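Local coordinates for protein metal-dependent hydrolase (Lactobacillus plantarum, PDB 2F6K) that probably decarboxylates aminocarboxymuconate semialdehyde or a related substrate, as a manganese-binding member of the amidohydrolase family with a TIM-barrel fold, at residues Gly242-Pro246 with Arg247-Thr251; Pro135-Glu138 with Arg139-Gln142; Ile167-Pro170 with Val171-Gly175. One frame throughout, in Å; residues are numbered along the deposited sequence.

Contact 1 (Gly242-Pro246 with Arg247-Thr251); sequences GAVLP and RQLPT
Val-244 and Leu-249 lie side by side and point the same way, CB of Val-244 meeting CB of Leu-249 at 3.8 Å. The methyl CG2 of Val-244 also leans on the Leu-249 CB, while its CG1 is turned to the side chain of Gln-248, which crosses the valine at a slant. Gln-248 turns its CG away from the backbone N (chi1 -161°) and runs out extended, the end of its chain beside Val-244. The backbone follows the same pairing: Leu-249 N donates to Val-244 O at 2.7 Å, nearly straight at 164°, in the carbonyl plane and on a lone pair. A water spans the turn one step away, donating to Ala-243 O and accepting from Gln-248 N, each at 2.9 Å. In the (beta/alpha)8 barrel of the amidohydrolase family this is the loop that leaves strand 237-239 and enters helix 248-252. Ala-243 is the centre of an inverse gamma turn, and the peptide bond before Pro-246 is cis. Beyond that bond Pro-246 and Arg-247 run alongside one another, the proline ring covering one face of the guanidinium, with Pro-246 CG 3.6 Å above its plane and offset toward the rim. The arginine chain bends at chi3 (-85°), which brings Arg-247 NH2 to 3.8 Å from Pro-246 CD. The same NH2 makes a salt bridge to Asp-215 of the second subunit, and NH1 hydrogen-bonds OG of Ser-254 of that subunit. Pro-250 sets its CG 3.2 Å from Pro-246 O. At the helix entry, Arg-247 O accepts from both the N and OG1 of Thr-251, the hydroxyl approaching from above the carbonyl plane at 3.2 Å.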
ATOM      1  N   GLY A 242      -5.986 -10.900 -26.519  1.00 29.84           N
ATOM      2  CA  GLY A 242      -4.660 -11.134 -25.968  1.00 28.52           C
ATOM      3  C   GLY A 242      -3.928 -12.339 -26.528  1.00 29.69           C
ATOM      4  O   GLY A 242      -4.381 -12.969 -27.487  1.00 30.31           O
ATOM      5  N   ALA A 243      -2.794 -12.661 -25.911  1.00 29.25           N
ATOM      6  CA  ALA A 243      -1.958 -13.786 -26.333  1.00 29.69           C
ATOM      7  C   ALA A 243      -2.493 -15.112 -25.794  1.00 28.80           C
ATOM      8  O   ALA A 243      -1.825 -15.804 -25.023  1.00 29.66           O
ATOM      9  CB  ALA A 243      -0.529 -13.564 -25.854  1.00 28.07           C
ATOM     10  N   VAL A 244      -3.694 -15.466 -26.228  1.00 29.35           N
ATOM     11  CA  VAL A 244      -4.352 -16.684 -25.781  1.00 28.23           C
ATOM     12  C   VAL A 244      -3.764 -17.986 -26.313  1.00 28.20           C
ATOM     13  O   VAL A 244      -4.039 -19.055 -25.765  1.00 27.38           O
ATOM     14  CB  VAL A 244      -5.835 -16.653 -26.153  1.00 28.80           C
ATOM     15  CG1 VAL A 244      -6.474 -15.381 -25.607  1.00 27.29           C
ATOM     16  CG2 VAL A 244      -5.986 -16.743 -27.663  1.00 27.68           C
ATOM     17  N   LEU A 245      -2.975 -17.911 -27.378  1.00 26.99           N
ATOM     18  CA  LEU A 245      -2.372 -19.117 -27.936  1.00 29.60           C
ATOM     19  C   LEU A 245      -0.876 -19.064 -27.682  1.00 30.17           C
ATOM     20  O   LEU A 245      -0.297 -17.986 -27.605  1.00 31.69           O
ATOM     21  CB  LEU A 245      -2.647 -19.216 -29.441  1.00 29.84           C
ATOM     22  CG  LEU A 245      -4.106 -19.334 -29.916  1.00 30.68           C
ATOM     23  CD1 LEU A 245      -4.155 -19.263 -31.439  1.00 30.39           C
ATOM     24  CD2 LEU A 245      -4.717 -20.647 -29.418  1.00 30.13           C
ATOM     25  N   PRO A 246      -0.222 -20.228 -27.582  1.00 30.55           N
ATOM     26  CA  PRO A 246      -0.788 -21.577 -27.690  1.00 30.62           C
ATOM     27  C   PRO A 246      -1.113 -22.238 -26.350  1.00 31.12           C
ATOM     28  O   PRO A 246      -1.499 -23.407 -26.310  1.00 28.60           O
ATOM     29  CB  PRO A 246       0.311 -22.324 -28.418  1.00 30.24           C
ATOM     30  CG  PRO A 246       1.524 -21.784 -27.720  1.00 30.64           C
ATOM     31  CD  PRO A 246       1.249 -20.283 -27.621  1.00 28.86           C
ATOM     32  N   ARG A 247      -0.970 -21.500 -25.257  1.00 30.78           N
ATOM     33  CA  ARG A 247      -1.223 -22.087 -23.951  1.00 30.68           C
ATOM     34  C   ARG A 247      -2.501 -21.707 -23.208  1.00 31.60           C
ATOM     35  O   ARG A 247      -3.265 -22.584 -22.805  1.00 33.12           O
ATOM     36  CB  ARG A 247      -0.013 -21.837 -23.047  1.00 30.41           C
ATOM     37  CG  ARG A 247       1.182 -22.752 -23.338  1.00 28.74           C
ATOM     38  CD  ARG A 247       2.464 -22.181 -22.738  1.00 28.61           C
ATOM     39  NE  ARG A 247       3.081 -21.211 -23.639  1.00 26.74           N
ATOM     40  CZ  ARG A 247       3.831 -21.550 -24.682  1.00 30.96           C
ATOM     41  NH1 ARG A 247       4.055 -22.830 -24.935  1.00 31.15           N
ATOM     42  NH2 ARG A 247       4.339 -20.623 -25.485  1.00 27.80           N
ATOM     43  N   GLN A 248      -2.733 -20.411 -23.029  1.00 31.21           N
ATOM     44  CA  GLN A 248      -3.894 -19.930 -22.285  1.00 30.84           C
ATOM     45  C   GLN A 248      -5.258 -20.464 -22.717  1.00 30.84           C
ATOM     46  O   GLN A 248      -5.924 -21.147 -21.944  1.00 29.43           O
ATOM     47  CB  GLN A 248      -3.934 -18.405 -22.296  1.00 33.76           C
ATOM     48  CG  GLN A 248      -4.816 -17.828 -21.199  1.00 34.51           C
ATOM     49  CD  GLN A 248      -4.990 -16.332 -21.316  1.00 34.79           C
ATOM     50  OE1 GLN A 248      -5.339 -15.661 -20.347  1.00 36.79           O
ATOM     51  NE2 GLN A 248      -4.753 -15.799 -22.510  1.00 37.90           N
ATOM     52  N   LEU A 249      -5.682 -20.148 -23.936  1.00 30.89           N
ATOM     53  CA  LEU A 249      -6.982 -20.609 -24.414  1.00 31.39           C
ATOM     54  C   LEU A 249      -7.179 -22.118 -24.272  1.00 31.57           C
ATOM     55  O   LEU A 249      -8.216 -22.559 -23.778  1.00 30.24           O
ATOM     56  CB  LEU A 249      -7.210 -20.182 -25.863  1.00 31.56           C
ATOM     57  CG  LEU A 249      -8.548 -20.634 -26.459  1.00 32.27           C
ATOM     58  CD1 LEU A 249      -9.678 -20.416 -25.461  1.00 33.63           C
ATOM     59  CD2 LEU A 249      -8.796 -19.881 -27.749  1.00 28.20           C
ATOM     60  N   PRO A 250      -6.197 -22.930 -24.710  1.00 32.62           N
ATOM     61  CA  PRO A 250      -6.332 -24.389 -24.590  1.00 32.61           C
ATOM     62  C   PRO A 250      -6.603 -24.843 -23.144  1.00 32.03           C
ATOM     63  O   PRO A 250      -7.398 -25.760 -22.914  1.00 31.57           O
ATOM     64  CB  PRO A 250      -4.995 -24.901 -25.118  1.00 29.65           C
ATOM     65  CG  PRO A 250      -4.691 -23.906 -26.207  1.00 33.23           C
ATOM     66  CD  PRO A 250      -5.009 -22.583 -25.516  1.00 32.74           C
ATOM     67  N   THR A 251      -5.948 -24.206 -22.174  1.00 30.12           N
ATOM     68  CA  THR A 251      -6.163 -24.577 -20.783  1.00 31.04           C
ATOM     69  C   THR A 251      -7.601 -24.228 -20.381  1.00 30.63           C
ATOM     70  O   THR A 251      -8.312 -25.048 -19.788  1.00 29.74           O
ATOM     71  CB  THR A 251      -5.173 -23.851 -19.839  1.00 31.27           C
ATOM     72  OG1 THR A 251      -3.834 -24.279 -20.120  1.00 36.02           O
ATOM     73  CG2 THR A 251      -5.491 -24.170 -18.386  1.00 28.67           C
TER
HETATM   74  O   HOH W   1      -1.020 -18.573 -24.497  1.00 29.85           O

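Contact 2 (Pro135-Glu138 with Arg139-Gln142)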
ATOM      1  N   PRO A 135     -20.180  -5.925  -1.721  1.00 31.98           N
ATOM      2  CA  PRO A 135     -21.574  -5.692  -1.332  1.00 31.98           C
ATOM      3  C   PRO A 135     -21.987  -4.215  -1.338  1.00 32.77           C
ATOM      4  O   PRO A 135     -23.159  -3.877  -1.127  1.00 34.31           O
ATOM      5  CB  PRO A 135     -21.664  -6.339   0.053  1.00 29.24           C
ATOM      6  CG  PRO A 135     -20.246  -6.336   0.544  1.00 31.52           C
ATOM      7  CD  PRO A 135     -19.468  -6.694  -0.686  1.00 31.36           C
ATOM      8  N   VAL A 136     -21.021  -3.338  -1.589  1.00 30.88           N
ATOM      9  CA  VAL A 136     -21.285  -1.905  -1.646  1.00 29.99           C
ATOM     10  C   VAL A 136     -22.164  -1.625  -2.857  1.00 30.87           C
ATOM     11  O   VAL A 136     -22.827  -0.589  -2.939  1.00 29.80           O
ATOM     12  CB  VAL A 136     -19.954  -1.105  -1.769  1.00 28.62           C
ATOM     13  CG1 VAL A 136     -20.217   0.322  -2.206  1.00 28.52           C
ATOM     14  CG2 VAL A 136     -19.237  -1.092  -0.427  1.00 27.84           C
ATOM     15  N   LEU A 137     -22.175  -2.571  -3.792  1.00 32.57           N
ATOM     16  CA  LEU A 137     -22.943  -2.432  -5.025  1.00 33.48           C
ATOM     17  C   LEU A 137     -24.088  -3.433  -5.181  1.00 35.98           C
ATOM     18  O   LEU A 137     -24.541  -3.681  -6.295  1.00 36.28           O
ATOM     19  CB  LEU A 137     -21.993  -2.561  -6.224  1.00 30.13           C
ATOM     20  CG  LEU A 137     -21.257  -1.339  -6.798  1.00 29.93           C
ATOM     21  CD1 LEU A 137     -20.873  -0.374  -5.722  1.00 29.29           C
ATOM     22  CD2 LEU A 137     -20.018  -1.805  -7.547  1.00 29.19           C
ATOM     23  N   GLU A 138     -24.565  -4.007  -4.081  1.00 36.03           N
ATOM     24  CA  GLU A 138     -25.653  -4.975  -4.177  1.00 38.34           C
ATOM     25  C   GLU A 138     -26.837  -4.485  -5.000  1.00 36.93           C
ATOM     26  O   GLU A 138     -27.305  -5.183  -5.897  1.00 36.00           O
ATOM     27  CB  GLU A 138     -26.159  -5.381  -2.797  1.00 41.10           C
ATOM     28  CG  GLU A 138     -25.178  -6.203  -1.988  1.00 50.70           C
ATOM     29  CD  GLU A 138     -25.840  -6.881  -0.798  1.00 57.00           C
ATOM     30  OE1 GLU A 138     -26.741  -6.257  -0.178  1.00 55.73           O
ATOM     31  OE2 GLU A 138     -25.449  -8.031  -0.487  1.00 56.11           O
ATOM     32  N   ARG A 139     -27.331  -3.291  -4.699  1.00 35.77           N
ATOM     33  CA  ARG A 139     -28.478  -2.773  -5.435  1.00 35.36           C
ATOM     34  C   ARG A 139     -28.211  -2.724  -6.934  1.00 35.01           C
ATOM     35  O   ARG A 139     -29.136  -2.858  -7.740  1.00 35.68           O
ATOM     36  CB  ARG A 139     -28.871  -1.393  -4.898  1.00 35.60           C
ATOM     37  CG  ARG A 139     -29.332  -1.450  -3.441  1.00 37.02           C
ATOM     38  CD  ARG A 139     -29.803  -0.107  -2.923  1.00 37.98           C
ATOM     39  NE  ARG A 139     -30.196  -0.179  -1.516  1.00 45.30           N
ATOM     40  CZ  ARG A 139     -29.345  -0.204  -0.490  1.00 43.47           C
ATOM     41  NH1 ARG A 139     -28.036  -0.159  -0.695  1.00 37.17           N
ATOM     42  NH2 ARG A 139     -29.808  -0.277   0.752  1.00 40.84           N
ATOM     43  N   VAL A 140     -26.944  -2.553  -7.307  1.00 33.19           N
ATOM     44  CA  VAL A 140     -26.581  -2.509  -8.720  1.00 31.93           C
ATOM     45  C   VAL A 140     -26.717  -3.906  -9.308  1.00 31.85           C
ATOM     46  O   VAL A 140     -27.199  -4.070 -10.427  1.00 31.03           O
ATOM     47  CB  VAL A 140     -25.125  -2.017  -8.938  1.00 33.30           C
ATOM     48  CG1 VAL A 140     -24.783  -2.046 -10.425  1.00 25.25           C
ATOM     49  CG2 VAL A 140     -24.966  -0.605  -8.407  1.00 32.37           C
ATOM     50  N   TYR A 141     -26.291  -4.914  -8.553  1.00 32.27           N
ATOM     51  CA  TYR A 141     -26.390  -6.296  -9.017  1.00 33.36           C
ATOM     52  C   TYR A 141     -27.856  -6.691  -9.203  1.00 33.85           C
ATOM     53  O   TYR A 141     -28.223  -7.300 -10.210  1.00 34.74           O
ATOM     54  CB  TYR A 141     -25.725  -7.260  -8.021  1.00 31.86           C
ATOM     55  CG  TYR A 141     -24.332  -6.861  -7.605  1.00 31.48           C
ATOM     56  CD1 TYR A 141     -23.470  -6.223  -8.502  1.00 30.28           C
ATOM     57  CD2 TYR A 141     -23.866  -7.134  -6.324  1.00 27.68           C
ATOM     58  CE1 TYR A 141     -22.179  -5.864  -8.132  1.00 31.05           C
ATOM     59  CE2 TYR A 141     -22.572  -6.784  -5.946  1.00 28.67           C
ATOM     60  CZ  TYR A 141     -21.737  -6.146  -6.855  1.00 30.95           C
ATOM     61  OH  TYR A 141     -20.464  -5.779  -6.489  1.00 32.14           O
ATOM     62  N   GLN A 142     -28.692  -6.333  -8.233  1.00 33.38           N
ATOM     63  CA  GLN A 142     -30.113  -6.657  -8.298  1.00 32.65           C
ATOM     64  C   GLN A 142     -30.755  -6.102  -9.563  1.00 31.55           C
ATOM     65  O   GLN A 142     -31.500  -6.802 -10.241  1.00 30.90           O
ATOM     66  CB  GLN A 142     -30.825  -6.120  -7.060  1.00 30.93           C
ATOM     67  CG  GLN A 142     -30.215  -6.622  -5.772  1.00 34.62           C
ATOM     68  CD  GLN A 142     -30.839  -5.988  -4.547  1.00 37.51           C
ATOM     69  OE1 GLN A 142     -31.197  -4.809  -4.555  1.00 40.92           O
ATOM     70  NE2 GLN A 142     -30.956  -6.763  -3.478  1.00 39.47           N
TER
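This is a local contact round the N-terminus of helix 138-145, where the N-cap residue Leu-137 meets Val-140 and Tyr-141 of the first turn, on the outer part of the barrel fold. Leu-137 O takes a hydrogen bond from Tyr-141 N at 3.1 Å (153°), nearly along the C=O axis, and a weak one from Val-140 N. Glu-138 O repeats the pattern one residue on, accepting from Gln-142 N at 3.0 Å. The tyrosine ring folds back over the same turn: its CG stands anti to the carbonyl carbon (chi1 -50°), and Leu-137 O sits 3.3 Å above the ring plane, over its centre. Farther along the ring, Tyr-141 CZ meets Leu-137 CB at 3.6 Å. Leu-137 and Val-140 lie side by side, Leu-137 CG against Val-140 CG2 at 4.1 Å. The phenol OH is held by Ser-134 O, just before the turn. With an alanine here in place of Tyr-141, the loss of the ring under Leu-137 O would probably open a gap beside Leu-137 CB and leave Ser-134 O without this mate. Round the ring, Phe-132 and Phe-192 meet it edge-to-face. Arg-139 pairs with Glu-102, and Glu-138 with Lys-195. Val-140 packs on Ala-105, Val-106 and Val-109 of helix 102-114, while Leu-137 touches Leu-130 of strand 130-131.

Contact 3 (Ile167-Pro170 with Val171-Gly175); sequences IDLP and VPLLG
Val-171 follows directly on Pro-170, Val-171 CB standing 3.7 Å from Pro-170 C. Its side chain otherwise touches Asp-28 and Glu-157, and its backbone is hydrogen-bonded to Asp-28. Pro-172 comes next; Pro-172 CD packs 3.4 Å from Pro-170 C and 4.1 Å from Pro-170 CB, one ring following another at the helix entry. Its O accepts a hydrogen bond from NE of Arg-216 of the second subunit. This is the entry to helix 171-189, reached by the long loop that follows strand 150-154 of the amidohydrolase barrel; the strand ends in the manganese ligand His-154, and the Pro-172 side chain lies about 8 Å from the ion. At Leu-173 the backbone N donates to Pro-170 O at 3.3 Å (147°), arriving from well above the carbonyl plane. The leucine side chain runs alongside Pro-170, pointing the same way: with CG anti to the carbonyl carbon (chi1 -61°), Leu-173 CD1 lies 3.9 Å from Pro-170 CD. That same methyl meets CD1 of Leu-169, whose side chain slants across it. Tyr-220 of the second subunit packs on Leu-169, Pro-170 and Leu-173 alike. Leu-174 takes the other methyl of Leu-169, Leu-174 CB 3.9 Å from Leu-169 CD2, the two side chains crossing at about a right angle; it also packs on Phe-209 of its own chain and on Met-182 of the second subunit.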
ATOM      1  N   ILE A 167       9.470  -2.695 -11.518  1.00 37.18           N
ATOM      2  CA  ILE A 167       9.459  -1.253 -11.737  1.00 37.36           C
ATOM      3  C   ILE A 167       9.310  -0.869 -13.208  1.00 37.92           C
ATOM      4  O   ILE A 167      10.101  -1.287 -14.055  1.00 38.40           O
ATOM      5  CB  ILE A 167      10.742  -0.591 -11.178  1.00 36.19           C
ATOM      6  CG1 ILE A 167      10.747  -0.688  -9.648  1.00 36.89           C
ATOM      7  CG2 ILE A 167      10.822   0.874 -11.628  1.00 32.40           C
ATOM      8  CD1 ILE A 167      11.958  -0.029  -8.982  1.00 38.67           C
ATOM      9  N   ASP A 168       8.286  -0.066 -13.486  1.00 37.99           N
ATOM     10  CA  ASP A 168       7.977   0.419 -14.830  1.00 38.19           C
ATOM     11  C   ASP A 168       7.383  -0.610 -15.786  1.00 36.10           C
ATOM     12  O   ASP A 168       7.262  -0.348 -16.986  1.00 36.95           O
ATOM     13  CB  ASP A 168       9.215   1.053 -15.470  1.00 42.18           C
ATOM     14  CG  ASP A 168       9.653   2.308 -14.753  1.00 48.39           C
ATOM     15  OD1 ASP A 168       8.796   3.206 -14.572  1.00 49.08           O
ATOM     16  OD2 ASP A 168      10.846   2.396 -14.371  1.00 50.63           O
ATOM     17  N   LEU A 169       7.015  -1.779 -15.271  1.00 34.79           N
ATOM     18  CA  LEU A 169       6.411  -2.802 -16.126  1.00 33.78           C
ATOM     19  C   LEU A 169       4.996  -2.329 -16.434  1.00 32.70           C
ATOM     20  O   LEU A 169       4.208  -2.104 -15.513  1.00 32.30           O
ATOM     21  CB  LEU A 169       6.340  -4.148 -15.405  1.00 31.34           C
ATOM     22  CG  LEU A 169       5.715  -5.262 -16.243  1.00 31.21           C
ATOM     23  CD1 LEU A 169       6.691  -5.651 -17.343  1.00 27.70           C
ATOM     24  CD2 LEU A 169       5.378  -6.462 -15.362  1.00 28.64           C
ATOM     25  N   PRO A 170       4.656  -2.147 -17.724  1.00 34.16           N
ATOM     26  CA  PRO A 170       3.298  -1.690 -18.045  1.00 34.79           C
ATOM     27  C   PRO A 170       2.240  -2.530 -17.316  1.00 35.33           C
ATOM     28  O   PRO A 170       2.353  -3.752 -17.224  1.00 35.43           O
ATOM     29  CB  PRO A 170       3.240  -1.827 -19.568  1.00 34.23           C
ATOM     30  CG  PRO A 170       4.655  -1.535 -19.975  1.00 34.05           C
ATOM     31  CD  PRO A 170       5.456  -2.323 -18.950  1.00 33.91           C
ATOM     32  N   VAL A 171       1.230  -1.846 -16.785  1.00 34.92           N
ATOM     33  CA  VAL A 171       0.150  -2.476 -16.032  1.00 36.87           C
ATOM     34  C   VAL A 171      -0.614  -3.586 -16.758  1.00 37.11           C
ATOM     35  O   VAL A 171      -0.942  -4.612 -16.159  1.00 37.96           O
ATOM     36  CB  VAL A 171      -0.863  -1.409 -15.555  1.00 37.82           C
ATOM     37  CG1 VAL A 171      -2.026  -2.071 -14.823  1.00 38.65           C
ATOM     38  CG2 VAL A 171      -0.157  -0.407 -14.653  1.00 36.31           C
ATOM     39  N   PRO A 172      -0.916  -3.395 -18.051  1.00 36.69           N
ATOM     40  CA  PRO A 172      -1.651  -4.415 -18.808  1.00 38.29           C
ATOM     41  C   PRO A 172      -0.948  -5.771 -18.956  1.00 38.10           C
ATOM     42  O   PRO A 172      -1.609  -6.790 -19.171  1.00 38.18           O
ATOM     43  CB  PRO A 172      -1.881  -3.743 -20.164  1.00 36.76           C
ATOM     44  CG  PRO A 172      -1.950  -2.297 -19.816  1.00 37.59           C
ATOM     45  CD  PRO A 172      -0.794  -2.161 -18.843  1.00 38.01           C
ATOM     46  N   LEU A 173       0.378  -5.781 -18.843  1.00 35.55           N
ATOM     47  CA  LEU A 173       1.151  -7.010 -18.991  1.00 34.02           C
ATOM     48  C   LEU A 173       1.008  -8.022 -17.852  1.00 32.68           C
ATOM     49  O   LEU A 173       0.982  -9.219 -18.099  1.00 33.44           O
ATOM     50  CB  LEU A 173       2.631  -6.677 -19.195  1.00 33.26           C
ATOM     51  CG  LEU A 173       2.989  -5.850 -20.437  1.00 34.25           C
ATOM     52  CD1 LEU A 173       4.503  -5.709 -20.518  1.00 30.87           C
ATOM     53  CD2 LEU A 173       2.464  -6.520 -21.692  1.00 29.29           C
ATOM     54  N   LEU A 174       0.917  -7.553 -16.613  1.00 30.98           N
ATOM     55  CA  LEU A 174       0.774  -8.453 -15.475  1.00 30.20           C
ATOM     56  C   LEU A 174      -0.308  -7.962 -14.502  1.00 32.31           C
ATOM     57  O   LEU A 174      -1.074  -8.758 -13.947  1.00 30.87           O
ATOM     58  CB  LEU A 174       2.111  -8.587 -14.733  1.00 30.36           C
ATOM     59  CG  LEU A 174       2.058  -9.381 -13.424  1.00 30.77           C
ATOM     60  CD1 LEU A 174       1.781 -10.848 -13.725  1.00 30.63           C
ATOM     61  CD2 LEU A 174       3.363  -9.225 -12.673  1.00 28.78           C
ATOM     62  N   GLY A 175      -0.365  -6.647 -14.306  1.00 30.49           N
ATOM     63  CA  GLY A 175      -1.344  -6.068 -13.403  1.00 29.46           C
ATOM     64  C   GLY A 175      -2.787  -6.391 -13.752  1.00 30.58           C
ATOM     65  O   GLY A 175      -3.571  -6.806 -12.889  1.00 30.85           O
TER

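Overall arrangement
All three contacts are partly buried loop-to-helix entries of one barrel, each on a different helix, and none touches another. Contacts 1 and 3 lie nearest, about 9 Å between closest atoms, and both face the second subunit. Contact 2 sits on the opposite side of the chain's centre from contact 1, their centres 33 Å apart, and reaches the third subunit instead. Chemistry varies accordingly. Contact 3 is largely proline and leucine packing, nearer the manganese than contact 1. Contact 1 adds a bridging water and an arginine whose charge is met by the second subunit, while contact 2 sets its tyrosine in an aromatic cluster and turns its charged side chains to partners outside its two segments.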